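Local coordinates for PilZ domain-containing protein (PDB 4Q63) that is of unknown function but may bind the second messenger cyclic-di-GMP through its PilZ-like domain, at residues A[56-66]-A[77-88]. Sequence-based numbering, arbitrary orientation.
With CD (cadmium ion), chain D; CD (cadmium ion), chain B; CD (cadmium ion), chain C.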
ATOM      1  N   ILE A  56      -3.240   8.175  -3.879  1.00 37.36           N
ATOM      2  CA  ILE A  56      -2.806   7.938  -5.249  1.00 39.72           C
ATOM      3  C   ILE A  56      -3.427   9.009  -6.109  1.00 43.81           C
ATOM      4  O   ILE A  56      -4.633   8.979  -6.370  1.00 39.60           O
ATOM      5  CB  ILE A  56      -3.262   6.559  -5.762  1.00 40.58           C
ATOM      6  CG1 ILE A  56      -2.732   5.452  -4.847  1.00 48.51           C
ATOM      7  CG2 ILE A  56      -2.835   6.373  -7.217  1.00 43.10           C
ATOM      8  CD1 ILE A  56      -3.215   4.061  -5.204  1.00 51.64           C
ATOM      9  N   HIS A  57      -2.598   9.963  -6.527  1.00 39.06           N
ATOM     10  CA  HIS A  57      -3.069  11.138  -7.230  1.00 42.37           C
ATOM     11  C   HIS A  57      -4.186  11.815  -6.421  1.00 43.35           C
ATOM     12  O   HIS A  57      -3.941  12.219  -5.291  1.00 42.77           O
ATOM     13  CB  HIS A  57      -3.444  10.787  -8.669  1.00 43.09           C
ATOM     14  CG  HIS A  57      -2.251  10.567  -9.547  1.00 50.40           C
ATOM     15  ND1 HIS A  57      -2.322   9.920 -10.758  1.00 45.86           N
ATOM     16  CD2 HIS A  57      -0.953  10.918  -9.389  1.00 48.82           C
ATOM     17  CE1 HIS A  57      -1.126   9.886 -11.316  1.00 52.91           C
ATOM     18  NE2 HIS A  57      -0.275  10.489 -10.506  1.00 49.97           N
ATOM     19  N   ASN A  58      -5.396  11.927  -6.959  1.00 42.81           N
ATOM     20  CA  ASN A  58      -6.478  12.548  -6.186  1.00 44.63           C
ATOM     21  C   ASN A  58      -7.303  11.587  -5.315  1.00 45.64           C
ATOM     22  O   ASN A  58      -8.234  12.007  -4.639  1.00 48.10           O
ATOM     23  CB  ASN A  58      -7.409  13.334  -7.091  1.00 46.67           C
ATOM     24  CG  ASN A  58      -6.698  14.465  -7.811  1.00 49.47           C
ATOM     25  OD1 ASN A  58      -5.779  15.085  -7.262  1.00 50.23           O
ATOM     26  ND2 ASN A  58      -7.091  14.711  -9.047  1.00 51.52           N
ATOM     27  N   PHE A  59      -6.950  10.305  -5.325  0.50 40.18           N
ATOM     28  CA  PHE A  59      -7.717   9.301  -4.587  0.50 39.35           C
ATOM     29  C   PHE A  59      -7.090   8.951  -3.236  0.50 39.84           C
ATOM     30  O   PHE A  59      -5.922   8.559  -3.157  0.50 34.57           O
ATOM     31  CB  PHE A  59      -7.874   8.026  -5.425  0.50 40.85           C
ATOM     32  CG  PHE A  59      -8.945   7.099  -4.919  0.50 46.75           C
ATOM     33  CD1 PHE A  59     -10.266   7.287  -5.293  0.50 48.75           C
ATOM     34  CD2 PHE A  59      -8.635   6.050  -4.072  0.50 49.20           C
ATOM     35  CE1 PHE A  59     -11.261   6.447  -4.832  0.50 52.04           C
ATOM     36  CE2 PHE A  59      -9.634   5.200  -3.602  0.50 49.62           C
ATOM     37  CZ  PHE A  59     -10.945   5.403  -3.986  0.50 50.10           C
ATOM     38  N   ILE A  60      -7.876   9.072  -2.174  1.00 38.70           N
ATOM     39  CA  ILE A  60      -7.377   8.790  -0.828  1.00 41.06           C
ATOM     40  C   ILE A  60      -8.257   7.727  -0.186  1.00 39.52           C
ATOM     41  O   ILE A  60      -9.475   7.809  -0.271  1.00 44.07           O
ATOM     42  CB  ILE A  60      -7.407  10.060   0.052  1.00 53.33           C
ATOM     43  CG1 ILE A  60      -6.524  11.152  -0.560  1.00 57.40           C
ATOM     44  CG2 ILE A  60      -6.976   9.750   1.491  1.00 53.99           C
ATOM     45  CD1 ILE A  60      -6.635  12.486   0.134  1.00 62.28           C
HETATM   46  N   MSE A  61      -7.652   6.728   0.436  0.64 36.88           N
HETATM   47  CA  MSE A  61      -8.435   5.748   1.171  0.64 39.25           C
HETATM   48  C   MSE A  61      -7.664   5.218   2.359  0.64 36.84           C
HETATM   49  O   MSE A  61      -6.474   5.497   2.510  0.64 38.67           O
HETATM   50  CB  MSE A  61      -8.894   4.596   0.263  0.64 42.21           C
HETATM   51  CG  MSE A  61      -7.769   3.785  -0.360  0.64 41.91           C
HETATM   52 SE   MSE A  61      -8.410   2.203  -1.363  0.60 53.76          SE
HETATM   53  CE  MSE A  61      -9.568   1.387  -0.013  0.64 36.48           C
ATOM     54  N   GLU A  62      -8.361   4.465   3.202  1.00 34.54           N
ATOM     55  CA  GLU A  62      -7.746   3.745   4.315  1.00 34.98           C
ATOM     56  C   GLU A  62      -7.981   2.253   4.153  1.00 34.39           C
ATOM     57  O   GLU A  62      -9.077   1.826   3.772  1.00 40.76           O
ATOM     58  CB  GLU A  62      -8.355   4.208   5.640  1.00 34.35           C
ATOM     59  CG  GLU A  62      -8.012   5.627   5.966  1.00 43.42           C
ATOM     60  CD  GLU A  62      -8.589   6.069   7.295  1.00 43.64           C
ATOM     61  OE1 GLU A  62      -7.806   6.244   8.256  1.00 42.28           O
ATOM     62  OE2 GLU A  62      -9.823   6.226   7.374  1.00 49.08           O
ATOM     63  N   LEU A  63      -6.957   1.476   4.473  1.00 32.63           N
ATOM     64  CA  LEU A  63      -6.950   0.034   4.321  1.00 38.17           C
ATOM     65  C   LEU A  63      -6.461  -0.615   5.607  1.00 31.96           C
ATOM     66  O   LEU A  63      -5.411  -0.250   6.144  1.00 31.53           O
ATOM     67  CB  LEU A  63      -5.996  -0.380   3.189  1.00 40.86           C
ATOM     68  CG  LEU A  63      -6.429   0.046   1.787  1.00 45.48           C
ATOM     69  CD1 LEU A  63      -5.211   0.507   1.013  1.00 43.50           C
ATOM     70  CD2 LEU A  63      -7.093  -1.131   1.097  1.00 45.10           C
ATOM     71  N   CYS A  64      -7.260  -1.541   6.116  1.00 29.38           N
ATOM     72  CA  CYS A  64      -6.821  -2.429   7.163  1.00 34.57           C
ATOM     73  C   CYS A  64      -5.678  -3.291   6.622  1.00 30.51           C
ATOM     74  O   CYS A  64      -5.767  -3.828   5.508  1.00 29.07           O
ATOM     75  CB  CYS A  64      -8.013  -3.300   7.577  1.00 34.68           C
ATOM     76  SG  CYS A  64      -9.117  -2.542   8.754  0.80 31.54           S
ATOM     77  N   TYR A  65      -4.595  -3.417   7.385  1.00 31.19           N
ATOM     78  CA  TYR A  65      -3.467  -4.240   6.952  1.00 22.51           C
ATOM     79  C   TYR A  65      -2.959  -5.099   8.105  1.00 24.44           C
ATOM     80  O   TYR A  65      -3.199  -4.805   9.284  1.00 24.57           O
ATOM     81  CB  TYR A  65      -2.287  -3.367   6.480  1.00 24.11           C
ATOM     82  CG  TYR A  65      -1.561  -2.740   7.641  1.00 28.66           C
ATOM     83  CD1 TYR A  65      -1.951  -1.506   8.135  1.00 27.13           C
ATOM     84  CD2 TYR A  65      -0.492  -3.394   8.267  1.00 27.88           C
ATOM     85  CE1 TYR A  65      -1.301  -0.950   9.203  1.00 30.11           C
ATOM     86  CE2 TYR A  65       0.135  -2.859   9.352  1.00 26.58           C
ATOM     87  CZ  TYR A  65      -0.265  -1.635   9.819  1.00 31.13           C
ATOM     88  OH  TYR A  65       0.367  -1.073  10.904  1.00 33.64           O
ATOM     89  N   GLU A  66      -2.177  -6.117   7.768  1.00 26.68           N
ATOM     90  CA  GLU A  66      -1.364  -6.756   8.781  1.00 25.22           C
ATOM     91  C   GLU A  66       0.005  -7.065   8.162  1.00 25.81           C
ATOM     92  O   GLU A  66       0.103  -7.313   6.955  1.00 26.32           O
ATOM     93  CB  GLU A  66      -2.035  -8.050   9.216  1.00 28.37           C
ATOM     94  CG  GLU A  66      -2.217  -8.981   8.039  1.00 31.85           C
ATOM     95  CD  GLU A  66      -2.957 -10.234   8.382  1.00 28.66           C
ATOM     96  OE1 GLU A  66      -3.351 -10.385   9.554  1.00 33.54           O
ATOM     97  OE2 GLU A  66      -3.167 -11.048   7.467  1.00 32.05           O
ATOM     98  N   LEU A  77       3.064  -6.157   3.742  1.00 30.72           N
ATOM     99  CA  LEU A  77       1.731  -5.983   4.315  1.00 29.94           C
ATOM    100  C   LEU A  77       0.698  -6.737   3.507  1.00 29.67           C
ATOM    101  O   LEU A  77       0.802  -6.860   2.291  1.00 31.20           O
ATOM    102  CB  LEU A  77       1.326  -4.505   4.346  1.00 27.83           C
ATOM    103  CG  LEU A  77       2.316  -3.496   4.911  1.00 32.65           C
ATOM    104  CD1 LEU A  77       1.669  -2.093   4.903  1.00 31.22           C
ATOM    105  CD2 LEU A  77       2.783  -3.890   6.323  1.00 30.99           C
ATOM    106  N   HIS A  78      -0.290  -7.263   4.205  1.00 27.72           N
ATOM    107  CA  HIS A  78      -1.435  -7.917   3.596  1.00 25.42           C
ATOM    108  C   HIS A  78      -2.686  -7.071   3.921  1.00 27.55           C
ATOM    109  O   HIS A  78      -2.932  -6.799   5.098  1.00 28.14           O
ATOM    110  CB  HIS A  78      -1.558  -9.250   4.276  1.00 27.30           C
ATOM    111  CG  HIS A  78      -2.805 -10.000   3.957  1.00 31.82           C
ATOM    112  ND1 HIS A  78      -3.486 -10.734   4.904  1.00 34.94           N
ATOM    113  CD2 HIS A  78      -3.467 -10.169   2.792  1.00 31.99           C
ATOM    114  CE1 HIS A  78      -4.531 -11.306   4.337  1.00 37.24           C
ATOM    115  NE2 HIS A  78      -4.533 -10.983   3.058  1.00 30.70           N
ATOM    116  N   PHE A  79      -3.462  -6.664   2.907  1.00 28.33           N
ATOM    117  CA  PHE A  79      -4.708  -5.905   3.143  1.00 28.00           C
ATOM    118  C   PHE A  79      -5.830  -6.906   3.373  1.00 30.10           C
ATOM    119  O   PHE A  79      -6.138  -7.727   2.515  1.00 32.38           O
ATOM    120  CB  PHE A  79      -5.070  -4.997   1.963  1.00 25.68           C
ATOM    121  CG  PHE A  79      -4.004  -3.996   1.611  1.00 29.41           C
ATOM    122  CD1 PHE A  79      -3.337  -3.288   2.598  1.00 34.10           C
ATOM    123  CD2 PHE A  79      -3.657  -3.774   0.290  1.00 30.10           C
ATOM    124  CE1 PHE A  79      -2.368  -2.373   2.274  1.00 35.01           C
ATOM    125  CE2 PHE A  79      -2.674  -2.850  -0.045  1.00 28.75           C
ATOM    126  CZ  PHE A  79      -2.029  -2.153   0.939  1.00 32.66           C
ATOM    127  N   THR A  80      -6.443  -6.835   4.543  1.00 23.98           N
ATOM    128  CA  THR A  80      -7.295  -7.910   5.001  1.00 29.63           C
ATOM    129  C   THR A  80      -8.773  -7.845   4.646  1.00 35.86           C
ATOM    130  O   THR A  80      -9.481  -8.844   4.804  1.00 38.77           O
ATOM    131  CB  THR A  80      -7.158  -8.066   6.520  1.00 34.93           C
ATOM    132  OG1 THR A  80      -7.342  -6.787   7.137  1.00 37.99           O
ATOM    133  CG2 THR A  80      -5.754  -8.577   6.857  1.00 33.85           C
ATOM    134  N   LYS A  81      -9.261  -6.691   4.186  1.00 40.25           N
ATOM    135  CA  LYS A  81     -10.702  -6.562   3.937  1.00 43.56           C
ATOM    136  C   LYS A  81     -11.022  -6.611   2.451  1.00 43.84           C
ATOM    137  O   LYS A  81     -10.579  -5.752   1.673  1.00 38.52           O
ATOM    138  CB  LYS A  81     -11.269  -5.283   4.566  1.00 43.36           C
ATOM    139  CG  LYS A  81     -10.881  -5.119   6.027  1.00 53.36           C
ATOM    140  CD  LYS A  81     -11.472  -6.248   6.884  1.00 63.27           C
ATOM    141  CE  LYS A  81     -10.950  -6.212   8.317  1.00 62.57           C
ATOM    142  NZ  LYS A  81     -10.931  -4.847   8.890  1.00 31.55           N
ATOM    143  N   GLU A  82     -11.815  -7.608   2.075  1.00 43.92           N
ATOM    144  CA  GLU A  82     -12.156  -7.830   0.678  1.00 49.22           C
ATOM    145  C   GLU A  82     -12.771  -6.598   0.018  1.00 46.09           C
ATOM    146  O   GLU A  82     -12.374  -6.233  -1.084  1.00 43.26           O
ATOM    147  CB  GLU A  82     -13.077  -9.043   0.517  0.70 56.26           C
ATOM    148  CG  GLU A  82     -13.076  -9.612  -0.895  0.93 61.29           C
ATOM    149  CD  GLU A  82     -13.658 -11.010  -0.957  0.39 70.28           C
ATOM    150  OE1 GLU A  82     -14.893 -11.143  -0.826  0.81 73.77           O
ATOM    151  OE2 GLU A  82     -12.876 -11.976  -1.128  0.79 74.89           O
ATOM    152  N   ASP A  83     -13.718  -5.949   0.691  1.00 46.29           N
ATOM    153  CA  ASP A  83     -14.388  -4.795   0.092  1.00 51.59           C
ATOM    154  C   ASP A  83     -13.430  -3.615  -0.122  1.00 50.59           C
ATOM    155  O   ASP A  83     -13.539  -2.889  -1.110  1.00 52.94           O
ATOM    156  CB  ASP A  83     -15.624  -4.386   0.903  0.92 55.64           C
ATOM    157  CG  ASP A  83     -15.273  -3.719   2.218  0.46 51.20           C
ATOM    158  OD1 ASP A  83     -14.219  -4.038   2.824  0.57 45.87           O
ATOM    159  OD2 ASP A  83     -16.070  -2.858   2.634  0.46 52.03           O
ATOM    160  N   GLU A  84     -12.478  -3.444   0.790  1.00 39.05           N
ATOM    161  CA  GLU A  84     -11.436  -2.432   0.618  1.00 41.35           C
ATOM    162  C   GLU A  84     -10.422  -2.810  -0.480  1.00 37.51           C
ATOM    163  O   GLU A  84      -9.924  -1.934  -1.185  1.00 40.31           O
ATOM    164  CB  GLU A  84     -10.692  -2.196   1.933  1.00 43.05           C
ATOM    165  CG  GLU A  84     -11.603  -1.729   3.064  1.00 42.41           C
ATOM    166  CD  GLU A  84     -10.912  -1.784   4.411  1.00 40.69           C
ATOM    167  OE1 GLU A  84      -9.723  -2.126   4.489  1.00 30.34           O
ATOM    168  OE2 GLU A  84     -11.563  -1.511   5.419  1.00 42.05           O
ATOM    169  N   THR A  85     -10.117  -4.095  -0.632  1.00 36.72           N
ATOM    170  CA  THR A  85      -9.195  -4.511  -1.695  1.00 40.39           C
ATOM    171  C   THR A  85      -9.850  -4.403  -3.078  1.00 46.00           C
ATOM    172  O   THR A  85      -9.172  -4.166  -4.088  1.00 44.53           O
ATOM    173  CB  THR A  85      -8.637  -5.928  -1.489  1.00 41.28           C
ATOM    174  OG1 THR A  85      -9.699  -6.898  -1.521  1.00 44.24           O
ATOM    175  CG2 THR A  85      -7.867  -6.021  -0.153  1.00 43.75           C
ATOM    176  N   ASN A  86     -11.166  -4.580  -3.120  1.00 49.14           N
ATOM    177  CA  ASN A  86     -11.927  -4.345  -4.351  1.00 49.95           C
ATOM    178  C   ASN A  86     -11.842  -2.895  -4.800  1.00 46.11           C
ATOM    179  O   ASN A  86     -11.628  -2.621  -5.975  1.00 53.31           O
ATOM    180  CB  ASN A  86     -13.391  -4.767  -4.202  1.00 56.43           C
ATOM    181  CG  ASN A  86     -13.566  -6.276  -4.156  1.00 62.86           C
ATOM    182  OD1 ASN A  86     -12.692  -7.032  -4.578  1.00 58.10           O
ATOM    183  ND2 ASN A  86     -14.714  -6.720  -3.654  1.00 73.07           N
ATOM    184  N   LYS A  87     -12.001  -1.961  -3.870  1.00 44.81           N
ATOM    185  CA  LYS A  87     -11.859  -0.547  -4.206  1.00 45.73           C
ATOM    186  C   LYS A  87     -10.450  -0.227  -4.717  1.00 41.56           C
ATOM    187  O   LYS A  87     -10.276   0.468  -5.724  1.00 40.69           O
ATOM    188  CB  LYS A  87     -12.182   0.344  -3.004  1.00 50.48           C
ATOM    189  CG  LYS A  87     -13.653   0.655  -2.798  0.54 62.27           C
ATOM    190  CD  LYS A  87     -13.822   1.800  -1.797  0.80 69.62           C
ATOM    191  CE  LYS A  87     -12.993   3.016  -2.213  0.86 73.18           C
ATOM    192  NZ  LYS A  87     -12.297   3.660  -1.060  1.00 72.00           N
ATOM    193  N   LEU A  88      -9.451  -0.717  -3.995  1.00 37.54           N
ATOM    194  CA  LEU A  88      -8.058  -0.502  -4.355  1.00 37.31           C
ATOM    195  C   LEU A  88      -7.722  -1.045  -5.744  1.00 41.85           C
ATOM    196  O   LEU A  88      -6.999  -0.411  -6.518  1.00 42.46           O
ATOM    197  CB  LEU A  88      -7.142  -1.167  -3.323  1.00 34.71           C
ATOM    198  CG  LEU A  88      -5.659  -0.955  -3.608  1.00 33.64           C
ATOM    199  CD1 LEU A  88      -5.386   0.557  -3.715  1.00 35.86           C
ATOM    200  CD2 LEU A  88      -4.804  -1.598  -2.528  1.00 30.83           C
TER
HETATM  201 CD    CD D 203      -4.270   9.182 -11.926  1.00 45.54          CD
HETATM  202 CD    CD B 201      -9.676   6.827   9.853  1.00 42.34          CD
HETATM  203 CD    CD C 202      -3.412 -12.948   9.153  0.75 31.99          CD
HETATM  204  O   HOH W   1      -8.009  -4.151   3.736  1.00 30.94           O
HETATM  205  O   HOH W   2      -9.710   9.340   8.852  1.00 52.30           O
HETATM  206  O   HOH W   3     -11.753   7.639  11.083  1.00 47.76           O
HETATM  207  O   HOH W   4      -4.809 -13.792   7.418  1.00 33.27           O
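E84 reaches from the first turn of helix 82-100 to strand 59-71 and grips its backbone where strand 74-79, the other arm of the hairpin, leaves the pairing. From CB outward, E84 first packs on L63, with E84 CB 3.8 Å from L63 CD2. CG stands anti to the carbonyl carbon (chi1 -59°) and the chain runs on extended, carrying CD past L63 to the strand. There OE1 accepts the N-H of C64 at 3.0 Å on its syn side, 22° out of the carboxylate plane. The same oxygen accepts a hydrogen bond from water 1, which also donates to C64 O and accepts from K81 N, so one water links the N-cap residue K81 to E84 and to C64 O. C64 O also accepts the backbone N-H of T80.

Farther along, E66 and H78 form a hydrogen-bonded antiparallel pair, and their side chains run side by side. H78 ND1 donates to E66 OE2 over 2.6 Å, in the plane of its own ring but on the anti side of the carboxylate, whose two oxygens both bind a cadmium ion. On the inner side, L63 CD1 sits over the centre of the F79 ring in a CH-pi contact, 4.2 Å from the centroid, and meets L88 CD2. L54 of strand 49-56 touches both L63 and L88. The helix thus packs on the barrel wall through apolar side chains and is fastened at its start by E84 and water 1, whereas the E66 carboxylate would stabilise a protonated H78, an effect the cadmium ion would probably weaken, leaving the charge state open.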